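Local structure of naphthalene dioxygenase large subunit (Rhodococcus sp., 2B1X) at residues Val47-Glu52 with Arg64-Asp69; Gly59-Arg64 with Cys96-Gly101; Gly83-Cys88 with Asn141-Pro146. The protein is the large subunit of a Rieske-type non-heme iron oxygenase, carrying a two-iron, two-sulfur cluster in one domain and an iron ion in its catalytic domain. All coordinates share one frame; numbering follows the deposited sequence.

Contact 1: Val47-Glu52 with Arg64-Asp69; sequences VFLAHE and RYISED
Leu49 and Arg64 lie across from each other where strand 47-51 runs antiparallel to the end of strand 60-66, the short axes 172° apart and 6.9 Å apart at their closest, a spacing at which side chains and a water, not backbone bonds, join the two. Arg64 makes the direct polar link. Its chain is bent at chi2 (-74°), which folds the aliphatic part over the Leu49 carbonyl, with Arg64 CG 3.2 Å from Leu49 O, and swings the guanidinium back onto the same oxygen. Arg64 NH1 donates to Leu49 O over 3.0 Å, nearly straight at 163°; the oxygen offers a lone pair in its carbonyl plane and sits at the guanidinium edge. NH1 also touches the methyl of Ala50, while NH2 forms a salt bridge with Glu54, so the buried charge is held from two directions. Farther along, water 1 spans the gap, donating to Phe48 O at 2.8 Å and to Tyr65 O at 2.6 Å. Beside it the apolar branches close in: Leu49 CD2 lies 3.6 Å from Tyr65 O and also meets Ile66 CG1, and Val47 CG2 meets Ile66 CG2 at 4.1 Å, the side chains crossing obliquely. After Ile66 the chain reverses through a type II' turn to Asp69. Strand 47-51 pairs instead with strand 154-158, where Leu49 and Ala50 form a classic beta bulge opposite Ile155; the contact thus joins strand 47-51, an outer strand of one antiparallel sheet, to strand 60-66 of another in the Rieske domain.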
ATOM      1  N   VAL A  47     -26.644   9.067  10.486  1.00 10.92           N
ATOM      2  CA  VAL A  47     -25.612   9.408   9.497  1.00 11.02           C
ATOM      3  C   VAL A  47     -26.258   9.745   8.137  1.00 11.84           C
ATOM      4  O   VAL A  47     -27.161   9.052   7.681  1.00 10.83           O
ATOM      5  CB  VAL A  47     -24.657   8.218   9.308  1.00 11.78           C
ATOM      6  CG1 VAL A  47     -23.621   8.499   8.181  1.00 10.39           C
ATOM      7  CG2 VAL A  47     -24.021   7.815  10.675  1.00 10.46           C
ATOM      8  N   PHE A  48     -25.814  10.844   7.520  1.00 11.02           N
ATOM      9  CA  PHE A  48     -26.374  11.270   6.252  1.00 11.59           C
ATOM     10  C   PHE A  48     -25.940  10.292   5.132  1.00 12.15           C
ATOM     11  O   PHE A  48     -24.757   9.900   5.040  1.00 11.23           O
ATOM     12  CB  PHE A  48     -25.921  12.700   5.917  1.00 11.63           C
ATOM     13  CG  PHE A  48     -26.334  13.150   4.537  1.00 12.27           C
ATOM     14  CD1 PHE A  48     -27.628  13.581   4.284  1.00 11.52           C
ATOM     15  CD2 PHE A  48     -25.423  13.109   3.488  1.00 13.17           C
ATOM     16  CE1 PHE A  48     -28.020  13.974   2.987  1.00 12.13           C
ATOM     17  CE2 PHE A  48     -25.786  13.470   2.206  1.00 12.42           C
ATOM     18  CZ  PHE A  48     -27.090  13.934   1.943  1.00 12.92           C
ATOM     19  N   LEU A  49     -26.902   9.921   4.286  1.00 12.09           N
ATOM     20  CA  LEU A  49     -26.667   8.976   3.191  1.00 12.87           C
ATOM     21  C   LEU A  49     -26.803   9.606   1.799  1.00 13.22           C
ATOM     22  O   LEU A  49     -25.959   9.410   0.923  1.00 13.89           O
ATOM     23  CB  LEU A  49     -27.692   7.855   3.270  1.00 12.58           C
ATOM     24  CG  LEU A  49     -27.680   7.062   4.595  1.00 13.96           C
ATOM     25  CD1 LEU A  49     -28.831   6.090   4.674  1.00 12.08           C
ATOM     26  CD2 LEU A  49     -26.369   6.339   4.723  1.00 12.47           C
ATOM     27  N   ALA A  50     -27.902  10.314   1.584  1.00 13.02           N
ATOM     28  CA  ALA A  50     -28.212  10.800   0.245  1.00 13.37           C
ATOM     29  C   ALA A  50     -29.216  11.909   0.311  1.00 13.26           C
ATOM     30  O   ALA A  50     -29.915  12.063   1.329  1.00 13.54           O
ATOM     31  CB  ALA A  50     -28.745   9.641  -0.629  1.00 12.72           C
ATOM     32  N   HIS A  51     -29.292  12.695  -0.764  1.00 13.39           N
ATOM     33  CA  HIS A  51     -30.398  13.643  -0.912  1.00 13.59           C
ATOM     34  C   HIS A  51     -31.465  12.993  -1.784  1.00 13.89           C
ATOM     35  O   HIS A  51     -31.141  12.268  -2.736  1.00 13.12           O
ATOM     36  CB  HIS A  51     -29.917  14.972  -1.523  1.00 13.45           C
ATOM     37  CG  HIS A  51     -30.888  16.113  -1.365  1.00 14.02           C
ATOM     38  ND1 HIS A  51     -31.894  16.367  -2.278  1.00 15.13           N
ATOM     39  CD2 HIS A  51     -30.986  17.082  -0.419  1.00 12.64           C
ATOM     40  CE1 HIS A  51     -32.580  17.429  -1.893  1.00 15.69           C
ATOM     41  NE2 HIS A  51     -32.045  17.885  -0.773  1.00 16.37           N
ATOM     42  N   GLU A  52     -32.737  13.236  -1.451  1.00 14.71           N
ATOM     43  CA  GLU A  52     -33.852  12.696  -2.219  1.00 15.65           C
ATOM     44  C   GLU A  52     -33.821  13.060  -3.704  1.00 15.45           C
ATOM     45  O   GLU A  52     -34.293  12.290  -4.555  1.00 14.70           O
ATOM     46  CB  GLU A  52     -35.170  13.154  -1.609  1.00 16.43           C
ATOM     47  CG  GLU A  52     -35.562  12.346  -0.389  1.00 20.66           C
ATOM     48  CD  GLU A  52     -36.977  12.651   0.079  1.00 27.74           C
ATOM     49  OE1 GLU A  52     -37.147  12.952   1.287  1.00 29.98           O
ATOM     50  OE2 GLU A  52     -37.914  12.607  -0.757  1.00 32.15           O
ATOM     51  N   ARG A  64     -24.357   3.997  -0.749  1.00 11.05           N
ATOM     52  CA  ARG A  64     -23.812   4.877   0.279  1.00 11.40           C
ATOM     53  C   ARG A  64     -23.449   4.104   1.536  1.00 11.87           C
ATOM     54  O   ARG A  64     -23.687   2.882   1.583  1.00 13.22           O
ATOM     55  CB  ARG A  64     -24.772   6.040   0.537  1.00 10.43           C
ATOM     56  CG  ARG A  64     -25.021   6.863  -0.720  1.00 11.90           C
ATOM     57  CD  ARG A  64     -23.822   7.778  -1.117  1.00 13.24           C
ATOM     58  NE  ARG A  64     -23.935   8.300  -2.471  1.00 11.40           N
ATOM     59  CZ  ARG A  64     -24.691   9.345  -2.833  1.00 13.45           C
ATOM     60  NH1 ARG A  64     -25.432  10.017  -1.938  1.00  8.57           N
ATOM     61  NH2 ARG A  64     -24.718   9.724  -4.099  1.00 11.65           N
ATOM     62  N   TYR A  65     -22.876   4.771   2.545  1.00 11.54           N
ATOM     63  CA  TYR A  65     -22.221   4.039   3.645  1.00 12.53           C
ATOM     64  C   TYR A  65     -22.565   4.482   5.053  1.00 12.41           C
ATOM     65  O   TYR A  65     -22.846   5.669   5.290  1.00 13.97           O
ATOM     66  CB  TYR A  65     -20.687   4.171   3.525  1.00 12.82           C
ATOM     67  CG  TYR A  65     -20.170   3.616   2.266  1.00 13.07           C
ATOM     68  CD1 TYR A  65     -20.244   4.321   1.080  1.00 14.04           C
ATOM     69  CD2 TYR A  65     -19.643   2.318   2.245  1.00 15.32           C
ATOM     70  CE1 TYR A  65     -19.770   3.758  -0.131  1.00 14.90           C
ATOM     71  CE2 TYR A  65     -19.145   1.782   1.086  1.00 16.31           C
ATOM     72  CZ  TYR A  65     -19.224   2.499  -0.105  1.00 16.95           C
ATOM     73  OH  TYR A  65     -18.763   1.895  -1.261  1.00 22.18           O
ATOM     74  N   ILE A  66     -22.496   3.540   5.980  1.00 12.22           N
ATOM     75  CA  ILE A  66     -22.183   3.860   7.364  1.00 12.72           C
ATOM     76  C   ILE A  66     -20.935   3.095   7.673  1.00 12.96           C
ATOM     77  O   ILE A  66     -20.951   1.856   7.762  1.00 13.72           O
ATOM     78  CB  ILE A  66     -23.353   3.552   8.348  1.00 12.35           C
ATOM     79  CG1 ILE A  66     -24.628   4.314   7.892  1.00 10.59           C
ATOM     80  CG2 ILE A  66     -22.954   3.939   9.755  1.00 13.06           C
ATOM     81  CD1 ILE A  66     -25.896   4.102   8.743  1.00 12.10           C
ATOM     82  N   SER A  67     -19.832   3.838   7.797  1.00 13.16           N
ATOM     83  CA  SER A  67     -18.502   3.261   7.887  1.00 13.02           C
ATOM     84  C   SER A  67     -18.292   2.222   6.777  1.00 12.14           C
ATOM     85  O   SER A  67     -18.522   2.535   5.639  1.00 11.62           O
ATOM     86  CB  SER A  67     -18.203   2.733   9.301  1.00 12.59           C
ATOM     87  OG  SER A  67     -18.371   3.808  10.236  1.00 15.13           O
ATOM     88  N   GLU A  68     -17.855   1.010   7.103  1.00 12.06           N
ATOM     89  CA  GLU A  68     -17.606  -0.006   6.097  1.00 12.55           C
ATOM     90  C   GLU A  68     -18.923  -0.618   5.582  1.00 13.54           C
ATOM     91  O   GLU A  68     -18.915  -1.394   4.607  1.00 15.88           O
ATOM     92  CB  GLU A  68     -16.707  -1.143   6.676  1.00 13.10           C
ATOM     93  CG  GLU A  68     -15.251  -0.772   6.999  1.00 10.48           C
ATOM     94  CD  GLU A  68     -15.091  -0.034   8.316  1.00 11.72           C
ATOM     95  OE1 GLU A  68     -16.014  -0.021   9.147  1.00 11.63           O
ATOM     96  OE2 GLU A  68     -14.017   0.559   8.530  1.00 12.51           O
ATOM     97  N   ASP A  69     -20.056  -0.360   6.241  1.00 13.68           N
ATOM     98  CA  ASP A  69     -21.303  -0.964   5.747  1.00 13.54           C
ATOM     99  C   ASP A  69     -21.843  -0.226   4.538  1.00 13.59           C
ATOM    100  O   ASP A  69     -21.965   1.010   4.545  1.00 12.63           O
ATOM    101  CB  ASP A  69     -22.385  -1.037   6.800  1.00 13.57           C
ATOM    102  CG  ASP A  69     -22.160  -2.175   7.758  1.00 14.58           C
ATOM    103  OD1 ASP A  69     -22.206  -3.354   7.315  1.00 13.36           O
ATOM    104  OD2 ASP A  69     -21.902  -1.959   8.961  1.00 17.37           O
TER
HETATM  105  O   HOH W   1     -22.611   8.190   4.831  1.00 22.48           O

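Contact 2: Gly59-Arg64 with Cys96-Gly101; sequences GDYVVR and CRAEMG
The Tyr61 ring lies flat against Gly101, whose N sits 3.6 Å above the ring plane over its centre and whose CA makes a CH-pi contact with the same ring. Gly59 O and Ala98 O lie at the ring edge, whereas Cys96 SG approaches obliquely, 4.0 Å from the centroid, in a sulfur-aromatic contact. Tyr61 CG stands between its backbone N and carbonyl carbon (chi1 69°), which tips the ring over the neighbouring strand. Around it runs an antiparallel ladder. Tyr61 and Gly101 form a hydrogen-bonded pair, with Tyr61 N to Gly101 O at 3.0 Å and Gly101 N to Tyr61 O at 3.1 Å. Val62 and Met100 make the adjoining non-hydrogen-bonded pair, Val62 CG1 resting 3.9 Å from Met100 CB. Next, Val63 N donates to Glu99 O over 2.9 Å. Water 2 donates to that oxygen too and accepts from Arg64 NH2. The Glu99 carboxylate turns to Thr51 and Thr161 of a small-subunit chain. Strand 100-102 is therefore fixed at the edge of the Rieske-domain sheet by backbone bonds reinforced by a ring, and Gly101, which has no side chain near the Tyr61 hydroxyl, can pack its backbone on that ring.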
ATOM      1  N   GLY A  59     -37.058   3.353  -9.126  1.00 14.71           N
ATOM      2  CA  GLY A  59     -35.948   2.545  -9.611  1.00 13.53           C
ATOM      3  C   GLY A  59     -34.562   3.158  -9.419  1.00 13.51           C
ATOM      4  O   GLY A  59     -33.538   2.430  -9.455  1.00 13.42           O
ATOM      5  N   ASP A  60     -34.509   4.483  -9.254  1.00 12.83           N
ATOM      6  CA  ASP A  60     -33.250   5.207  -9.006  1.00 12.47           C
ATOM      7  C   ASP A  60     -32.602   4.718  -7.693  1.00 12.18           C
ATOM      8  O   ASP A  60     -33.288   4.468  -6.685  1.00 12.20           O
ATOM      9  CB  ASP A  60     -33.483   6.709  -8.906  1.00 11.82           C
ATOM     10  CG  ASP A  60     -33.735   7.392 -10.263  1.00 13.69           C
ATOM     11  OD1 ASP A  60     -33.623   6.766 -11.343  1.00 13.95           O
ATOM     12  OD2 ASP A  60     -34.076   8.589 -10.348  1.00 15.25           O
ATOM     13  N   TYR A  61     -31.283   4.581  -7.714  1.00 10.65           N
ATOM     14  CA  TYR A  61     -30.556   4.228  -6.506  1.00 11.26           C
ATOM     15  C   TYR A  61     -29.155   4.817  -6.507  1.00 11.11           C
ATOM     16  O   TYR A  61     -28.585   5.063  -7.575  1.00 11.22           O
ATOM     17  CB  TYR A  61     -30.468   2.695  -6.377  1.00 10.51           C
ATOM     18  CG  TYR A  61     -29.583   2.056  -7.413  1.00 12.58           C
ATOM     19  CD1 TYR A  61     -28.198   1.929  -7.194  1.00 14.70           C
ATOM     20  CD2 TYR A  61     -30.125   1.554  -8.600  1.00 13.05           C
ATOM     21  CE1 TYR A  61     -27.367   1.340  -8.160  1.00 15.87           C
ATOM     22  CE2 TYR A  61     -29.330   0.933  -9.554  1.00 15.07           C
ATOM     23  CZ  TYR A  61     -27.947   0.837  -9.337  1.00 17.56           C
ATOM     24  OH  TYR A  61     -27.135   0.229 -10.270  1.00 16.66           O
ATOM     25  N   VAL A  62     -28.598   4.987  -5.303  1.00 10.85           N
ATOM     26  CA  VAL A  62     -27.190   5.311  -5.115  1.00 10.83           C
ATOM     27  C   VAL A  62     -26.696   4.331  -4.038  1.00 10.76           C
ATOM     28  O   VAL A  62     -27.495   3.831  -3.251  1.00 10.97           O
ATOM     29  CB  VAL A  62     -26.948   6.788  -4.675  1.00 10.48           C
ATOM     30  CG1 VAL A  62     -27.312   7.781  -5.806  1.00 11.33           C
ATOM     31  CG2 VAL A  62     -27.723   7.160  -3.395  1.00 11.53           C
ATOM     32  N   VAL A  63     -25.409   4.032  -4.051  1.00 10.26           N
ATOM     33  CA  VAL A  63     -24.797   3.195  -3.019  1.00 10.25           C
ATOM     34  C   VAL A  63     -23.990   4.058  -2.024  1.00 10.90           C
ATOM     35  O   VAL A  63     -23.029   4.720  -2.402  1.00 11.55           O
ATOM     36  CB  VAL A  63     -23.940   2.095  -3.629  1.00 10.81           C
ATOM     37  CG1 VAL A  63     -23.286   1.250  -2.508  1.00  8.81           C
ATOM     38  CG2 VAL A  63     -24.802   1.171  -4.564  1.00 12.22           C
ATOM     39  N   ARG A  64     -24.357   3.997  -0.749  1.00 11.05           N
ATOM     40  CA  ARG A  64     -23.812   4.877   0.279  1.00 11.40           C
ATOM     41  C   ARG A  64     -23.449   4.104   1.536  1.00 11.87           C
ATOM     42  O   ARG A  64     -23.687   2.882   1.583  1.00 13.22           O
ATOM     43  CB  ARG A  64     -24.772   6.040   0.537  1.00 10.43           C
ATOM     44  CG  ARG A  64     -25.021   6.863  -0.720  1.00 11.90           C
ATOM     45  CD  ARG A  64     -23.822   7.778  -1.117  1.00 13.24           C
ATOM     46  NE  ARG A  64     -23.935   8.300  -2.471  1.00 11.40           N
ATOM     47  CZ  ARG A  64     -24.691   9.345  -2.833  1.00 13.45           C
ATOM     48  NH1 ARG A  64     -25.432  10.017  -1.938  1.00  8.57           N
ATOM     49  NH2 ARG A  64     -24.718   9.724  -4.099  1.00 11.65           N
ATOM     50  N   CYS A  96     -25.535  -5.071  -6.006  1.00 16.97           N
ATOM     51  CA  CYS A  96     -25.342  -3.928  -6.886  1.00 18.81           C
ATOM     52  C   CYS A  96     -23.891  -3.487  -6.766  1.00 17.49           C
ATOM     53  O   CYS A  96     -23.463  -3.114  -5.682  1.00 18.01           O
ATOM     54  CB  CYS A  96     -26.314  -2.819  -6.480  1.00 19.51           C
ATOM     55  SG  CYS A  96     -26.027  -1.353  -7.422  1.00 32.04           S
ATOM     56  N   ARG A  97     -23.113  -3.603  -7.846  1.00 16.89           N
ATOM     57  CA  ARG A  97     -21.709  -3.185  -7.826  1.00 16.80           C
ATOM     58  C   ARG A  97     -21.447  -1.836  -8.539  1.00 17.02           C
ATOM     59  O   ARG A  97     -20.270  -1.399  -8.626  1.00 16.96           O
ATOM     60  CB  ARG A  97     -20.777  -4.282  -8.361  1.00 16.59           C
ATOM     61  CG  ARG A  97     -20.399  -5.393  -7.391  1.00 14.89           C
ATOM     62  CD  ARG A  97     -19.868  -6.707  -8.095  1.00 15.28           C
ATOM     63  NE  ARG A  97     -20.741  -7.109  -9.212  1.00 14.16           N
ATOM     64  CZ  ARG A  97     -20.370  -7.416 -10.466  1.00 14.56           C
ATOM     65  NH1 ARG A  97     -19.084  -7.452 -10.874  1.00 13.24           N
ATOM     66  NH2 ARG A  97     -21.330  -7.650 -11.353  1.00 14.21           N
ATOM     67  N   ALA A  98     -22.522  -1.158  -8.979  1.00 16.16           N
ATOM     68  CA  ALA A  98     -22.440   0.210  -9.508  1.00 15.67           C
ATOM     69  C   ALA A  98     -22.601   1.231  -8.361  1.00 16.03           C
ATOM     70  O   ALA A  98     -23.087   0.873  -7.300  1.00 17.84           O
ATOM     71  CB  ALA A  98     -23.507   0.433 -10.572  1.00 14.44           C
ATOM     72  N   GLU A  99     -22.210   2.482  -8.574  1.00 15.02           N
ATOM     73  CA  GLU A  99     -22.300   3.508  -7.533  1.00 15.01           C
ATOM     74  C   GLU A  99     -23.678   4.182  -7.544  1.00 14.53           C
ATOM     75  O   GLU A  99     -24.103   4.772  -6.568  1.00 14.64           O
ATOM     76  CB  GLU A  99     -21.185   4.553  -7.713  1.00 14.49           C
ATOM     77  CG  GLU A  99     -19.798   3.963  -7.482  1.00 15.15           C
ATOM     78  CD  GLU A  99     -18.637   4.912  -7.795  1.00 15.01           C
ATOM     79  OE1 GLU A  99     -18.726   6.109  -7.466  1.00 17.73           O
ATOM     80  OE2 GLU A  99     -17.606   4.431  -8.321  1.00 14.92           O
ATOM     81  N   MET A 100     -24.366   4.041  -8.664  1.00 14.90           N
ATOM     82  CA  MET A 100     -25.694   4.612  -8.886  1.00 15.80           C
ATOM     83  C   MET A 100     -26.269   4.069 -10.183  1.00 15.41           C
ATOM     84  O   MET A 100     -25.543   3.463 -10.990  1.00 14.90           O
ATOM     85  CB  MET A 100     -25.641   6.149  -8.902  1.00 15.84           C
ATOM     86  CG  MET A 100     -24.641   6.741  -9.866  1.00 19.59           C
ATOM     87  SD  MET A 100     -24.596   8.584  -9.808  1.00 23.21           S
ATOM     88  CE  MET A 100     -24.580   8.863 -11.438  1.00 27.56           C
ATOM     89  N   GLY A 101     -27.574   4.268 -10.386  1.00 15.10           N
ATOM     90  CA  GLY A 101     -28.248   3.727 -11.553  1.00 14.82           C
ATOM     91  C   GLY A 101     -29.758   3.707 -11.392  1.00 14.41           C
ATOM     92  O   GLY A 101     -30.313   4.325 -10.489  1.00 14.53           O
TER
HETATM   93  O   HOH W   2     -23.124   7.508  -5.254  1.00 30.90           O

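Contact 3: Gly83-Cys88 with Asn141-Pro146; sequences GHLNAC and NLRPMP. With FES (Fe2/s2 (inorganic) cluster), chain H.
Water 4 is gripped by both segments at once: it donates to Leu85 O at 2.9 Å and to Ala87 O at 2.7 Å, and accepts from Arg143 N at 2.9 Å. It sits where the last residues of strand 81-85 lead into a cluster-binding loop of the Rieske domain. Upstream, the backbones form a single bridge at His84 and Pro144, flanked by two backbone hydrogen bonds, Leu85 N to Arg143 O at 2.8 Å and Met145 N to Gly83 O at 2.9 Å. Leu142 CD1 lies over one face of the His84 imidazole, the two side chains crossing at about a right angle. In the ring plane, water 3 joins His84 ND1 to Leu142 O, and NE2 bonds to Asn117 O, so both ring nitrogens have partners and the imidazole's rotation is fixed. Leu85 and Arg143 run side by side, Leu85 CD2 lying 4.0 Å from Arg143 NH1. The guanidinium reaches Phe387 and Thr390 of the second subunit, bringing this part of the fold to a subunit interface. Asn86 centres an inverse gamma turn. Two residues on, Cys88 SG binds iron FE2 of the cluster at 2.3 Å, an iron it shares with Cys108.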
ATOM      1  N   GLY A  83     -33.580   1.747   2.203  1.00 14.89           N
ATOM      2  CA  GLY A  83     -32.168   1.553   2.450  1.00 14.86           C
ATOM      3  C   GLY A  83     -31.955   0.063   2.718  1.00 14.83           C
ATOM      4  O   GLY A  83     -32.465  -0.453   3.704  1.00 14.82           O
ATOM      5  N   HIS A  84     -31.226  -0.605   1.814  1.00 13.34           N
ATOM      6  CA  HIS A  84     -30.981  -2.043   1.865  1.00 12.49           C
ATOM      7  C   HIS A  84     -29.514  -2.318   2.033  1.00 11.90           C
ATOM      8  O   HIS A  84     -28.719  -1.823   1.240  1.00 11.07           O
ATOM      9  CB  HIS A  84     -31.305  -2.699   0.516  1.00 12.37           C
ATOM     10  CG  HIS A  84     -32.666  -2.417  -0.023  1.00 13.96           C
ATOM     11  ND1 HIS A  84     -33.829  -2.758   0.650  1.00 13.88           N
ATOM     12  CD2 HIS A  84     -33.051  -1.901  -1.211  1.00 12.52           C
ATOM     13  CE1 HIS A  84     -34.869  -2.412  -0.084  1.00 13.26           C
ATOM     14  NE2 HIS A  84     -34.424  -1.915  -1.226  1.00 13.81           N
ATOM     15  N   LEU A  85     -29.134  -3.166   2.987  1.00 12.08           N
ATOM     16  CA  LEU A  85     -27.761  -3.625   3.064  1.00 11.21           C
ATOM     17  C   LEU A  85     -27.385  -4.314   1.750  1.00 12.05           C
ATOM     18  O   LEU A  85     -28.091  -5.232   1.283  1.00 12.49           O
ATOM     19  CB  LEU A  85     -27.552  -4.592   4.263  1.00 10.46           C
ATOM     20  CG  LEU A  85     -26.120  -5.140   4.447  1.00 10.80           C
ATOM     21  CD1 LEU A  85     -25.225  -4.024   4.986  1.00  9.49           C
ATOM     22  CD2 LEU A  85     -26.104  -6.368   5.398  1.00  8.20           C
ATOM     23  N   ASN A  86     -26.265  -3.898   1.156  1.00 12.00           N
ATOM     24  CA  ASN A  86     -25.873  -4.383  -0.160  1.00 11.76           C
ATOM     25  C   ASN A  86     -25.145  -5.729  -0.110  1.00 12.38           C
ATOM     26  O   ASN A  86     -23.992  -5.866  -0.564  1.00 12.34           O
ATOM     27  CB  ASN A  86     -25.036  -3.334  -0.872  1.00 12.28           C
ATOM     28  CG  ASN A  86     -24.797  -3.672  -2.332  1.00 12.92           C
ATOM     29  OD1 ASN A  86     -25.491  -4.503  -2.906  1.00 13.76           O
ATOM     30  ND2 ASN A  86     -23.776  -3.048  -2.929  1.00 12.73           N
ATOM     31  N   ALA A  87     -25.842  -6.725   0.422  1.00 12.45           N
ATOM     32  CA  ALA A  87     -25.260  -8.018   0.757  1.00 12.37           C
ATOM     33  C   ALA A  87     -26.357  -9.026   0.593  1.00 13.07           C
ATOM     34  O   ALA A  87     -27.321  -9.015   1.356  1.00 13.79           O
ATOM     35  CB  ALA A  87     -24.719  -8.024   2.207  1.00 11.54           C
ATOM     36  N   CYS A  88     -26.218  -9.894  -0.408  1.00 12.49           N
ATOM     37  CA  CYS A  88     -27.145 -10.985  -0.653  1.00 12.36           C
ATOM     38  C   CYS A  88     -27.282 -11.844   0.604  1.00 12.14           C
ATOM     39  O   CYS A  88     -26.302 -12.063   1.326  1.00 12.64           O
ATOM     40  CB  CYS A  88     -26.633 -11.839  -1.826  1.00 12.27           C
ATOM     41  SG  CYS A  88     -27.752 -13.190  -2.299  1.00 12.89           S
ATOM     42  N   ASN A 141     -35.375 -11.467   2.721  1.00 11.60           N
ATOM     43  CA  ASN A 141     -35.348 -10.171   2.042  1.00 12.44           C
ATOM     44  C   ASN A 141     -34.020  -9.486   2.345  1.00 11.95           C
ATOM     45  O   ASN A 141     -33.345  -9.849   3.310  1.00 11.44           O
ATOM     46  CB  ASN A 141     -36.520  -9.281   2.506  1.00 12.25           C
ATOM     47  CG  ASN A 141     -37.893  -9.881   2.132  1.00 15.64           C
ATOM     48  OD1 ASN A 141     -37.978 -10.780   1.281  1.00 14.58           O
ATOM     49  ND2 ASN A 141     -38.969  -9.372   2.765  1.00 17.20           N
ATOM     50  N   LEU A 142     -33.649  -8.501   1.536  1.00 11.67           N
ATOM     51  CA  LEU A 142     -32.456  -7.704   1.835  1.00 11.98           C
ATOM     52  C   LEU A 142     -32.658  -7.060   3.199  1.00 12.71           C
ATOM     53  O   LEU A 142     -33.783  -6.608   3.536  1.00 11.76           O
ATOM     54  CB  LEU A 142     -32.254  -6.618   0.757  1.00 12.04           C
ATOM     55  CG  LEU A 142     -31.896  -7.118  -0.653  1.00 11.64           C
ATOM     56  CD1 LEU A 142     -31.793  -5.937  -1.643  1.00 11.23           C
ATOM     57  CD2 LEU A 142     -30.614  -7.955  -0.675  1.00  9.05           C
ATOM     58  N   ARG A 143     -31.585  -7.017   3.986  1.00 12.95           N
ATOM     59  CA  ARG A 143     -31.677  -6.434   5.337  1.00 13.53           C
ATOM     60  C   ARG A 143     -31.867  -4.925   5.296  1.00 13.61           C
ATOM     61  O   ARG A 143     -31.040  -4.206   4.738  1.00 14.37           O
ATOM     62  CB  ARG A 143     -30.467  -6.779   6.199  1.00 12.83           C
ATOM     63  CG  ARG A 143     -30.298  -8.258   6.425  1.00 13.76           C
ATOM     64  CD  ARG A 143     -29.047  -8.595   7.221  1.00 13.90           C
ATOM     65  NE  ARG A 143     -29.191  -8.208   8.630  1.00 15.92           N
ATOM     66  CZ  ARG A 143     -28.175  -7.968   9.432  1.00 18.65           C
ATOM     67  NH1 ARG A 143     -26.936  -8.065   8.964  1.00 17.72           N
ATOM     68  NH2 ARG A 143     -28.394  -7.644  10.703  1.00 20.09           N
ATOM     69  N   PRO A 144     -32.939  -4.444   5.916  1.00 13.83           N
ATOM     70  CA  PRO A 144     -33.211  -3.013   5.937  1.00 14.01           C
ATOM     71  C   PRO A 144     -32.206  -2.299   6.841  1.00 14.15           C
ATOM     72  O   PRO A 144     -31.687  -2.894   7.799  1.00 13.11           O
ATOM     73  CB  PRO A 144     -34.630  -2.922   6.544  1.00 14.00           C
ATOM     74  CG  PRO A 144     -35.138  -4.293   6.702  1.00 14.58           C
ATOM     75  CD  PRO A 144     -33.953  -5.222   6.658  1.00 14.19           C
ATOM     76  N   MET A 145     -31.897  -1.060   6.492  1.00 14.30           N
ATOM     77  CA  MET A 145     -31.328  -0.100   7.452  1.00 14.99           C
ATOM     78  C   MET A 145     -32.247  -0.106   8.688  1.00 14.98           C
ATOM     79  O   MET A 145     -33.448   0.105   8.549  1.00 15.85           O
ATOM     80  CB  MET A 145     -31.324   1.295   6.814  1.00 15.11           C
ATOM     81  CG  MET A 145     -30.859   2.452   7.727  1.00 16.10           C
ATOM     82  SD  MET A 145     -29.091   2.199   8.151  1.00 18.01           S
ATOM     83  CE  MET A 145     -28.409   2.712   6.538  1.00 16.81           C
ATOM     84  N   PRO A 146     -31.703  -0.389   9.872  1.00 15.08           N
ATOM     85  CA  PRO A 146     -32.511  -0.507  11.089  1.00 14.71           C
ATOM     86  C   PRO A 146     -33.354   0.730  11.344  1.00 14.73           C
ATOM     87  O   PRO A 146     -34.488   0.589  11.737  1.00 14.28           O
ATOM     88  CB  PRO A 146     -31.458  -0.699  12.188  1.00 14.54           C
ATOM     89  CG  PRO A 146     -30.309  -1.362  11.475  1.00 15.29           C
ATOM     90  CD  PRO A 146     -30.272  -0.682  10.124  1.00 15.29           C
TER
HETATM   91 FE1  FES H 501     -25.783 -16.928  -3.599  1.00 20.90          FE
HETATM   92 FE2  FES H 501     -26.312 -14.233  -3.819  1.00 20.79          FE
HETATM   93  S1  FES H 501     -27.360 -15.910  -4.830  1.00 22.34           S
HETATM   94  S2  FES H 501     -24.614 -15.232  -2.755  1.00 20.74           S
HETATM   95  O   HOH W   3     -34.655  -3.953   3.015  1.00 32.11           O
HETATM   96  O   HOH W   4     -28.941  -7.504   2.856  1.00 22.08           O

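How the contacts relate
From the N terminus, strand 47-51 comes first, and contact 1 closes the loop of eleven residues that carries the chain to the end of strand 60-66. Contact 2 begins inside that loop, at Gly59, and closes only at 96-101, so the two cross; they share Arg64. Contact 3 opens at Gly83, within the span of contact 2, and closes at 141-146, so these also cross, whereas contacts 1 and 3 follow in series. Packing of Met145 CE on Ile66 and Leu49 joins contact 3 to contact 1. Together they tie strand 60-66 to strand 47-51 and to edge strand 100-102, and the other edge strand, 81-85, to the loop at 141-146.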